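Hypothetical 33.3 KDA protein IN ade3-ser2 intergenic region (PDB 1ODF) probably transfers phosphate from ATP as a P-loop kinase of the GLYK family, its acceptor substrate not yet known. Local coordinates at residues 108-111 and 112-116; 147-150 and 151-155; 212-215 and 216-219; 239-242 and 243-247. One frame throughout, in Å; residues are numbered along the deposited sequence.

Interaction 1. Residues 108-111 and 112-116; sequences QEVL and NTIFN. With GOL (glycerol), chain F.
Gln108 and Asn112 meet one helical turn apart, joined first through the backbone: Asn112 N donates to Gln108 O at 2.9 Å. Their side-chain amides slant across one another with planes 19° apart, nearly parallel, and the approach is made by Gln108 CG, 3.6 Å from Asn112 ND2. Because the Gln108 chain bends at chi2 (76°), its OE1 comes round to a bound glycerol, probably from the crystallisation liquor, and takes a weak hydrogen bond from its O3. Asn112 OD1 accepts a firmer one from glycerol O2 at 3.0 Å, and the molecule thus bridges the two amides.

Glu109 takes part through its carbonyl, which Thr113 grips twice. Thr113 N binds Glu109 O at 2.8 Å, while Thr113 OG1 reaches the same oxygen at 3.2 Å from above the carbonyl plane, a familiar way for a helical threonine to bond back to the preceding turn. This is the C-terminal end of helix 104-114, where the i to i+4 ladder runs out. At the next rung Val110 O receives Ile114 N, and Val110 CG1 lies alongside Ile114 CD1 at 4.0 Å; both residues are buried, Val110 packing on Leu128 of strand 125-132 and Ile114 on Pro31. Leu111 O takes the last rung, from Phe115 N, and also lies in the plane of the Phe115 ring at its edge, 3.2 Å from CD1. Glycerol O1 sits over one face of that ring.

Interaction 2. Residues 147-150 and 151-155; sequences QKIK and LPVDI
A tight bend containing a cis peptide bond carries the chain from edge strand 147-150 of the small antiparallel sheet into strand 155-160 of the main sheet, and the contact lies within this bend. Ile149, a buried residue near the end of the strand, meets Val153 across the turn: Ile149 CG2 rests 4.0 Å from Val153 CG2, the two branched side chains slanting past each other. Val153 has CG1 anti to its backbone N (chi1 -174°), which leaves CG2 as the methyl turned back to the strand, where it also comes 3.8 Å from Lys150 O. Leu151 folds back over the preceding backbone, its CD2 methyl near Ile149 O.

The peptide before Pro152 is cis, and in the bend Lys150 O and Pro152 O come to 3.2 Å, two acceptors that cannot bond each other; Lys150 O finds its donor elsewhere, in Ser64 OG. The bend is therefore held by apolar packing within and by hydrogen bonds from without.

Backbone bonds of Ile149 with Val126 and of Leu151 with Asp124 keep the segment paired alongside strand 125-132. Asp154 binds Ser64 just before strand 65-69, and also Leu32 at the start of strand 32-37, while Ile155 packs against Ile20 and Phe24 of helix 8-24.

Interaction 3. Residues 212-215 and 216-219; sequences DNIN and NVYG
With chi1 of -74° at Asn215 and -72° at Tyr218, both side chains leave the backbone with CG anti to the carbonyl carbon, and they run side by side in the same direction. Asn215 OD1 consequently lies against the rim of the Tyr218 ring, 3.3 Å from CE1, with amide and ring planes 37° apart. Ile214 and Val217 form a second pair lying side by side, Ile214 CD1 4.1 Å from Val217 CG2.

The backbone that carries them is a type I beta turn from Asn213 to Asn216 that leads into helix 216-232. Val217 N bonds to Ile214 O at 3.1 Å, the donor standing well above the carbonyl plane, and Tyr218 N makes a weak bond to Asn215 O. Such i to i+3 links are those of a turn tightening into a helix.

The chemistry divides along the turn. Ile214 and Val217 both pack on Pro39 of the predicted ATP-binding loop and on Met249, an apolar cluster that touches the loop at Pro39. Tyr218 keeps its flank against Asn215 but sends its hydroxyl to Asp246 OD2 of helix 238-246, a probable hydrogen bond, doubtfully short as modelled, that would hold the end of the ring in place.

Interaction 4. Residues 239-242 and 243-247; sequences EQVH and AFVDR
Four successive i to i+4 hydrogen bonds, from Ala243 N to Glu239 O through to Asp246 N to His242 O, make this about two turns of regular alpha helix within helix 238-246. The Val245 N to Val241 O bond, 3.0 Å long, is nearly straight at 175°; the other three bend to angles near 150°.

Side chains one turn apart meet mostly through the carbonyls of the preceding turn. Ala243 CB lies 3.4 Å from Gln240 O. Val245 CG2, anti to its own carbonyl carbon, is directed back along the helix and comes 3.2 Å from Val241 O; farther out it makes a loose apolar contact with Val241 CG1, at 4.4 Å. These two valines form the buried stripe of the helix and pack against helix 216-232, Val241 on Arg221 and Glu225, Val245 on Val217 and Tyr218. Phe244 departs in another direction, with CG anti to the backbone N (chi1 178°). Its CB stays 3.4 Å from Val241 O while the ring leads off to a cation-pi contact with Arg221, close to Gln40 of the predicted ATP site and to a bound sulfate.

At the fourth of these bonds Asp246 folds back over His242 O, both OD1 and OD2 lying within 3.3 Å of that oxygen. Acceptors so placed should repel, which the link from OD2 to Tyr218 may offset. The Tyr218 ring also stacks on His242, whose ND1 bonds weakly to Asp238 O. With His242 NE2 6.2 Å from Asp246 OD2, the carboxylate would influence the imidazole at most slightly.

In the fold
The four local contacts fall into two touching pairs on opposite sides of the chain's centre. Interactions 1 and 2, with centres 11 Å apart, meet where Leu151 CD1 comes 4.1 Å from Ile114 CA, which packs the cis-proline bend on the end of helix 104-114, away from the predicted ATP-binding loop. Interactions 3 and 4, 13 Å between centres, join consecutive helices through Val217 CG1 and Val245 CG1 at 3.7 Å and a probable Tyr218-Asp246 hydrogen bond. This second pair borders that loop, with Val217 about 4 Å from Pro39 and Phe244 about 4 Å from Gln40 between side chains. Contacts of one pair lie about 36 to 37 Å from those of the other, centre to centre.

Interaction 1. Residues 108-111 and 112-116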
loop_
_atom_site.group_PDB
_atom_site.type_symbol
_atom_site.label_atom_id
_atom_site.label_comp_id
_atom_site.label_asym_id
_atom_site.label_seq_id
_atom_site.Cartn_x
_atom_site.Cartn_y
_atom_site.Cartn_z
ATOM N N GLN A 108 14.223 -0.058 -5.082
ATOM C CA GLN A 108 14.805 -0.653 -6.272
ATOM C C GLN A 108 15.870 -1.677 -5.851
ATOM O O GLN A 108 15.867 -2.818 -6.308
ATOM C CB GLN A 108 15.429 0.454 -7.130
ATOM C CG GLN A 108 16.283 -0.007 -8.312
ATOM C CD GLN A 108 15.462 -0.509 -9.480
ATOM O OE1 GLN A 108 14.817 -1.556 -9.397
ATOM N NE2 GLN A 108 15.475 0.242 -10.583
ATOM N N GLU A 109 16.762 -1.270 -4.954
ATOM C CA GLU A 109 17.827 -2.153 -4.488
ATOM C C GLU A 109 17.291 -3.415 -3.827
ATOM O O GLU A 109 17.742 -4.520 -4.128
ATOM C CB GLU A 109 18.735 -1.409 -3.512
ATOM C CG GLU A 109 19.443 -0.222 -4.132
ATOM C CD GLU A 109 20.013 0.740 -3.099
ATOM O OE1 GLU A 109 20.485 1.827 -3.508
ATOM O OE2 GLU A 109 19.992 0.417 -1.887
ATOM N N VAL A 110 16.336 -3.245 -2.919
ATOM C CA VAL A 110 15.741 -4.376 -2.220
ATOM C C VAL A 110 15.145 -5.381 -3.220
ATOM O O VAL A 110 15.379 -6.589 -3.117
ATOM C CB VAL A 110 14.660 -3.880 -1.227
ATOM C CG1 VAL A 110 13.791 -5.033 -0.756
ATOM C CG2 VAL A 110 15.339 -3.212 -0.027
ATOM N N LEU A 111 14.387 -4.878 -4.188
ATOM C CA LEU A 111 13.790 -5.737 -5.200
ATOM C C LEU A 111 14.898 -6.473 -5.942
ATOM O O LEU A 111 14.802 -7.682 -6.179
ATOM C CB LEU A 111 12.964 -4.906 -6.187
ATOM C CG LEU A 111 11.440 -4.867 -6.030
ATOM C CD1 LEU A 111 11.002 -5.563 -4.762
ATOM C CD2 LEU A 111 10.976 -3.419 -6.023
ATOM N N ASN A 112 15.945 -5.730 -6.302
ATOM C CA ASN A 112 17.092 -6.298 -7.009
ATOM C C ASN A 112 17.665 -7.466 -6.235
ATOM O O ASN A 112 17.864 -8.551 -6.783
ATOM C CB ASN A 112 18.206 -5.258 -7.197
ATOM C CG ASN A 112 17.857 -4.209 -8.227
ATOM O OD1 ASN A 112 17.173 -4.495 -9.211
ATOM N ND2 ASN A 112 18.339 -2.986 -8.015
ATOM N N THR A 113 17.940 -7.225 -4.962
ATOM C CA THR A 113 18.495 -8.246 -4.089
ATOM C C THR A 113 17.571 -9.461 -4.004
ATOM O O THR A 113 18.027 -10.605 -4.075
ATOM C CB THR A 113 18.734 -7.681 -2.669
ATOM O OG1 THR A 113 19.678 -6.600 -2.738
ATOM C CG2 THR A 113 19.271 -8.763 -1.742
ATOM N N ILE A 114 16.271 -9.214 -3.864
ATOM C CA ILE A 114 15.308 -10.301 -3.768
ATOM C C ILE A 114 15.292 -11.162 -5.024
ATOM O O ILE A 114 15.328 -12.387 -4.934
ATOM C CB ILE A 114 13.899 -9.758 -3.473
ATOM C CG1 ILE A 114 13.871 -9.221 -2.046
ATOM C CG2 ILE A 114 12.848 -10.844 -3.661
ATOM C CD1 ILE A 114 12.548 -8.691 -1.630
ATOM N N PHE A 115 15.250 -10.538 -6.197
ATOM C CA PHE A 115 15.252 -11.312 -7.434
ATOM C C PHE A 115 16.668 -11.721 -7.842
ATOM O O PHE A 115 16.890 -12.166 -8.967
ATOM C CB PHE A 115 14.589 -10.531 -8.575
ATOM C CG PHE A 115 13.094 -10.431 -8.449
ATOM C CD1 PHE A 115 12.513 -9.492 -7.607
ATOM C CD2 PHE A 115 12.266 -11.307 -9.145
ATOM C CE1 PHE A 115 11.127 -9.425 -7.458
ATOM C CE2 PHE A 115 10.882 -11.251 -9.005
ATOM C CZ PHE A 115 10.311 -10.307 -8.158
ATOM N N ASN A 116 17.613 -11.583 -6.916
ATOM C CA ASN A 116 19.012 -11.927 -7.168
ATOM C C ASN A 116 19.339 -13.330 -6.656
ATOM O O ASN A 116 19.994 -14.120 -7.343
ATOM C CB ASN A 116 19.925 -10.904 -6.483
ATOM C CG ASN A 116 21.031 -10.407 -7.390
ATOM O OD1 ASN A 116 20.775 -9.967 -8.515
ATOM N ND2 ASN A 116 22.271 -10.463 -6.903
HETATM C C1 GOL F . 13.313 -6.312 -11.334
HETATM O O1 GOL F . 12.096 -7.271 -10.903
HETATM C C2 GOL F . 13.925 -5.369 -10.510
HETATM O O2 GOL F . 14.536 -5.960 -9.472
HETATM C C3 GOL F . 13.739 -4.256 -10.951
HETATM O O3 GOL F . 13.241 -3.103 -11.888
#

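Interaction 2. Residues 147-150 and 151-155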
loop_
_atom_site.group_PDB
_atom_site.type_symbol
_atom_site.label_atom_id
_atom_site.label_comp_id
_atom_site.label_asym_id
_atom_site.label_seq_id
_atom_site.Cartn_x
_atom_site.Cartn_y
_atom_site.Cartn_z
ATOM N N GLN A 147 14.643 -4.364 9.189
ATOM C CA GLN A 147 14.332 -5.773 9.394
ATOM C C GLN A 147 15.138 -6.606 8.409
ATOM O O GLN A 147 15.575 -6.106 7.372
ATOM C CB GLN A 147 12.844 -6.025 9.144
ATOM C CG GLN A 147 12.461 -5.899 7.662
ATOM C CD GLN A 147 11.121 -6.545 7.319
ATOM O OE1 GLN A 147 10.859 -7.701 7.679
ATOM N NE2 GLN A 147 10.276 -5.808 6.602
ATOM N N LYS A 148 15.332 -7.878 8.731
ATOM C CA LYS A 148 16.066 -8.775 7.847
ATOM C C LYS A 148 15.204 -9.961 7.435
ATOM O O LYS A 148 14.551 -10.590 8.264
ATOM C CB LYS A 148 17.356 -9.270 8.512
ATOM C CG LYS A 148 18.539 -8.349 8.277
ATOM C CD LYS A 148 19.874 -9.007 8.629
ATOM C CE LYS A 148 20.078 -9.141 10.130
ATOM N NZ LYS A 148 21.468 -9.579 10.446
ATOM N N ILE A 149 15.201 -10.261 6.143
ATOM C CA ILE A 149 14.416 -11.374 5.634
ATOM C C ILE A 149 15.333 -12.416 5.004
ATOM O O ILE A 149 16.282 -12.067 4.304
ATOM C CB ILE A 149 13.381 -10.876 4.593
ATOM C CG1 ILE A 149 12.470 -9.824 5.245
ATOM C CG2 ILE A 149 12.549 -12.053 4.073
ATOM C CD1 ILE A 149 11.471 -9.185 4.303
ATOM N N LYS A 150 15.049 -13.693 5.261
ATOM C CA LYS A 150 15.862 -14.782 4.719
ATOM C C LYS A 150 15.704 -14.954 3.211
ATOM O O LYS A 150 14.588 -14.999 2.696
ATOM C CB LYS A 150 15.510 -16.112 5.398
ATOM C CG LYS A 150 15.732 -16.146 6.905
ATOM C CD LYS A 150 15.348 -17.507 7.489
ATOM C CE LYS A 150 15.411 -17.509 9.016
ATOM N NZ LYS A 150 14.392 -16.602 9.624
ATOM N N LEU A 151 16.830 -15.048 2.512
ATOM C CA LEU A 151 16.832 -15.251 1.071
ATOM C C LEU A 151 17.083 -16.731 0.771
ATOM O O LEU A 151 17.806 -17.413 1.496
ATOM C CB LEU A 151 17.924 -14.409 0.408
ATOM C CG LEU A 151 17.714 -12.896 0.280
ATOM C CD1 LEU A 151 16.547 -12.600 -0.655
ATOM C CD2 LEU A 151 17.454 -12.312 1.644
ATOM N N PRO A 152 16.454 -17.259 -0.286
ATOM C CA PRO A 152 15.539 -16.538 -1.177
ATOM C C PRO A 152 14.160 -16.328 -0.529
ATOM O O PRO A 152 13.768 -17.061 0.376
ATOM C CB PRO A 152 15.472 -17.450 -2.397
ATOM C CG PRO A 152 15.557 -18.814 -1.774
ATOM C CD PRO A 152 16.675 -18.637 -0.757
ATOM N N VAL A 153 13.432 -15.320 -0.991
ATOM C CA VAL A 153 12.108 -15.048 -0.450
ATOM C C VAL A 153 11.069 -15.810 -1.268
ATOM O O VAL A 153 11.046 -15.718 -2.496
ATOM C CB VAL A 153 11.784 -13.547 -0.497
ATOM C CG1 VAL A 153 10.453 -13.279 0.207
ATOM C CG2 VAL A 153 12.911 -12.761 0.151
ATOM N N ASP A 154 10.224 -16.571 -0.580
ATOM C CA ASP A 154 9.184 -17.346 -1.240
ATOM C C ASP A 154 7.883 -16.553 -1.421
ATOM O O ASP A 154 7.266 -16.595 -2.481
ATOM C CB ASP A 154 8.929 -18.628 -0.440
ATOM C CG ASP A 154 10.131 -19.576 -0.467
ATOM O OD1 ASP A 154 10.419 -20.137 -1.546
ATOM O OD2 ASP A 154 10.786 -19.748 0.585
ATOM N N ILE A 155 7.474 -15.835 -0.383
ATOM C CA ILE A 155 6.262 -15.027 -0.437
ATOM C C ILE A 155 6.549 -13.656 0.154
ATOM O O ILE A 155 7.058 -13.551 1.267
ATOM C CB ILE A 155 5.099 -15.681 0.364
ATOM C CG1 ILE A 155 4.686 -16.992 -0.311
ATOM C CG2 ILE A 155 3.903 -14.719 0.458
ATOM C CD1 ILE A 155 3.642 -17.766 0.451
#

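Interaction 3. Residues 212-215 and 216-219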
loop_
_atom_site.group_PDB
_atom_site.type_symbol
_atom_site.label_atom_id
_atom_site.label_comp_id
_atom_site.label_asym_id
_atom_site.label_seq_id
_atom_site.Cartn_x
_atom_site.Cartn_y
_atom_site.Cartn_z
ATOM N N ASP A 212 -18.457 1.627 -0.646
ATOM C CA ASP A 212 -19.613 2.206 -1.341
ATOM C C ASP A 212 -19.529 3.724 -1.465
ATOM O O ASP A 212 -20.109 4.319 -2.372
ATOM C CB ASP A 212 -20.910 1.826 -0.621
ATOM C CG ASP A 212 -20.850 2.099 0.869
ATOM O OD1 ASP A 212 -20.424 3.208 1.252
ATOM O OD2 ASP A 212 -21.230 1.208 1.659
ATOM N N ASN A 213 -18.819 4.358 -0.541
ATOM C CA ASN A 213 -18.658 5.808 -0.594
ATOM C C ASN A 213 -17.258 6.177 -0.137
ATOM O O ASN A 213 -16.855 5.857 0.982
ATOM C CB ASN A 213 -19.703 6.504 0.282
ATOM C CG ASN A 213 -19.574 8.014 0.244
ATOM O OD1 ASN A 213 -19.489 8.619 -0.830
ATOM N ND2 ASN A 213 -19.566 8.635 1.419
ATOM N N ILE A 214 -16.521 6.859 -1.006
ATOM C CA ILE A 214 -15.155 7.236 -0.686
ATOM C C ILE A 214 -15.042 8.245 0.460
ATOM O O ILE A 214 -13.985 8.373 1.085
ATOM C CB ILE A 214 -14.418 7.787 -1.931
ATOM C CG1 ILE A 214 -12.906 7.719 -1.697
ATOM C CG2 ILE A 214 -14.842 9.221 -2.212
ATOM C CD1 ILE A 214 -12.393 6.304 -1.386
ATOM N N ASN A 215 -16.127 8.960 0.741
ATOM C CA ASN A 215 -16.094 9.931 1.823
ATOM C C ASN A 215 -16.111 9.216 3.167
ATOM O O ASN A 215 -16.065 9.846 4.223
ATOM C CB ASN A 215 -17.256 10.921 1.700
ATOM C CG ASN A 215 -17.039 11.926 0.583
ATOM O OD1 ASN A 215 -15.976 12.544 0.488
ATOM N ND2 ASN A 215 -18.047 12.100 -0.266
ATOM N N ASN A 216 -16.163 7.891 3.117
ATOM C CA ASN A 216 -16.136 7.096 4.335
ATOM C C ASN A 216 -14.769 7.310 4.967
ATOM O O ASN A 216 -14.600 7.176 6.180
ATOM C CB ASN A 216 -16.323 5.608 4.017
ATOM C CG ASN A 216 -17.757 5.263 3.657
ATOM O OD1 ASN A 216 -18.085 4.103 3.398
ATOM N ND2 ASN A 216 -18.619 6.271 3.644
ATOM N N VAL A 217 -13.794 7.650 4.129
ATOM C CA VAL A 217 -12.436 7.882 4.590
ATOM C C VAL A 217 -12.387 9.003 5.628
ATOM O O VAL A 217 -11.684 8.882 6.628
ATOM C CB VAL A 217 -11.489 8.205 3.401
ATOM C CG1 VAL A 217 -10.110 8.611 3.912
ATOM C CG2 VAL A 217 -11.359 6.982 2.505
ATOM N N TYR A 218 -13.125 10.087 5.396
ATOM C CA TYR A 218 -13.145 11.186 6.360
ATOM C C TYR A 218 -13.667 10.634 7.675
ATOM O O TYR A 218 -13.049 10.807 8.731
ATOM C CB TYR A 218 -14.064 12.324 5.908
ATOM C CG TYR A 218 -13.537 13.140 4.752
ATOM C CD1 TYR A 218 -13.925 12.859 3.439
ATOM C CD2 TYR A 218 -12.652 14.196 4.968
ATOM C CE1 TYR A 218 -13.445 13.612 2.373
ATOM C CE2 TYR A 218 -12.161 14.957 3.908
ATOM C CZ TYR A 218 -12.563 14.659 2.614
ATOM O OH TYR A 218 -12.074 15.392 1.559
ATOM N N GLY A 219 -14.807 9.957 7.597
ATOM C CA GLY A 219 -15.408 9.379 8.781
ATOM C C GLY A 219 -14.451 8.512 9.571
ATOM O O GLY A 219 -14.276 8.711 10.771
#

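Interaction 4. Residues 239-242 and 243-247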
loop_
_atom_site.group_PDB
_atom_site.type_symbol
_atom_site.label_atom_id
_atom_site.label_comp_id
_atom_site.label_asym_id
_atom_site.label_seq_id
_atom_site.Cartn_x
_atom_site.Cartn_y
_atom_site.Cartn_z
ATOM N N GLU A 239 -11.249 20.108 11.628
ATOM C CA GLU A 239 -10.849 20.910 10.481
ATOM C C GLU A 239 -9.523 20.403 9.923
ATOM O O GLU A 239 -9.339 20.316 8.706
ATOM C CB GLU A 239 -10.720 22.385 10.886
ATOM C CG GLU A 239 -10.285 23.326 9.758
ATOM C CD GLU A 239 -10.414 24.801 10.131
ATOM O OE1 GLU A 239 -9.863 25.209 11.174
ATOM O OE2 GLU A 239 -11.064 25.559 9.376
ATOM N N GLN A 240 -8.603 20.065 10.822
ATOM C CA GLN A 240 -7.289 19.575 10.426
ATOM C C GLN A 240 -7.392 18.178 9.841
ATOM O O GLN A 240 -6.682 17.842 8.895
ATOM C CB GLN A 240 -6.338 19.551 11.623
ATOM C CG GLN A 240 -6.182 20.885 12.312
ATOM C CD GLN A 240 -5.069 20.872 13.332
ATOM O OE1 GLN A 240 -4.965 19.948 14.144
ATOM N NE2 GLN A 240 -4.229 21.902 13.303
ATOM N N VAL A 241 -8.270 17.363 10.420
ATOM C CA VAL A 241 -8.454 16.008 9.928
ATOM C C VAL A 241 -8.968 16.103 8.499
ATOM O O VAL A 241 -8.592 15.306 7.643
ATOM C CB VAL A 241 -9.450 15.215 10.805
ATOM C CG1 VAL A 241 -9.762 13.869 10.171
ATOM C CG2 VAL A 241 -8.852 15.000 12.181
ATOM N N HIS A 242 -9.815 17.091 8.237
ATOM C CA HIS A 242 -10.336 17.273 6.892
ATOM C C HIS A 242 -9.212 17.704 5.973
ATOM O O HIS A 242 -9.119 17.252 4.836
ATOM C CB HIS A 242 -11.452 18.319 6.865
ATOM C CG HIS A 242 -12.821 17.723 6.934
ATOM N ND1 HIS A 242 -13.333 17.166 8.087
ATOM C CD2 HIS A 242 -13.754 17.524 5.973
ATOM C CE1 HIS A 242 -14.520 16.645 7.833
ATOM N NE2 HIS A 242 -14.798 16.848 6.557
ATOM N N ALA A 243 -8.357 18.581 6.481
ATOM C CA ALA A 243 -7.233 19.078 5.708
ATOM C C ALA A 243 -6.285 17.922 5.412
ATOM O O ALA A 243 -5.704 17.842 4.328
ATOM C CB ALA A 243 -6.506 20.180 6.487
ATOM N N PHE A 244 -6.139 17.030 6.385
ATOM C CA PHE A 244 -5.274 15.872 6.233
ATOM C C PHE A 244 -5.795 14.975 5.115
ATOM O O PHE A 244 -5.068 14.674 4.169
ATOM C CB PHE A 244 -5.210 15.060 7.533
ATOM C CG PHE A 244 -4.372 13.809 7.425
ATOM C CD1 PHE A 244 -2.982 13.871 7.522
ATOM C CD2 PHE A 244 -4.970 12.570 7.177
ATOM C CE1 PHE A 244 -2.198 12.714 7.373
ATOM C CE2 PHE A 244 -4.196 11.418 7.025
ATOM C CZ PHE A 244 -2.806 11.492 7.124
ATOM N N VAL A 245 -7.056 14.560 5.234
ATOM C CA VAL A 245 -7.677 13.684 4.249
ATOM C C VAL A 245 -7.753 14.325 2.864
ATOM O O VAL A 245 -7.568 13.648 1.856
ATOM C CB VAL A 245 -9.094 13.247 4.710
ATOM C CG1 VAL A 245 -9.730 12.313 3.683
ATOM C CG2 VAL A 245 -8.998 12.547 6.058
ATOM N N ASP A 246 -8.011 15.627 2.818
ATOM C CA ASP A 246 -8.098 16.341 1.549
ATOM C C ASP A 246 -6.833 16.140 0.717
ATOM O O ASP A 246 -6.863 16.238 -0.508
ATOM C CB ASP A 246 -8.320 17.844 1.792
ATOM C CG ASP A 246 -9.771 18.179 2.143
ATOM O OD1 ASP A 246 -10.052 19.337 2.519
ATOM O OD2 ASP A 246 -10.633 17.288 2.041
ATOM N N ARG A 247 -5.718 15.868 1.389
ATOM C CA ARG A 247 -4.453 15.647 0.700
ATOM C C ARG A 247 -4.480 14.359 -0.125
ATOM O O ARG A 247 -3.781 14.249 -1.129
ATOM C CB ARG A 247 -3.307 15.572 1.711
ATOM C CG ARG A 247 -2.762 16.916 2.152
ATOM C CD ARG A 247 -2.084 16.814 3.514
ATOM N NE ARG A 247 -1.062 15.766 3.591
ATOM C CZ ARG A 247 0.139 15.830 3.019
ATOM N NH1 ARG A 247 0.488 16.900 2.308
ATOM N NH2 ARG A 247 0.999 14.829 3.180
#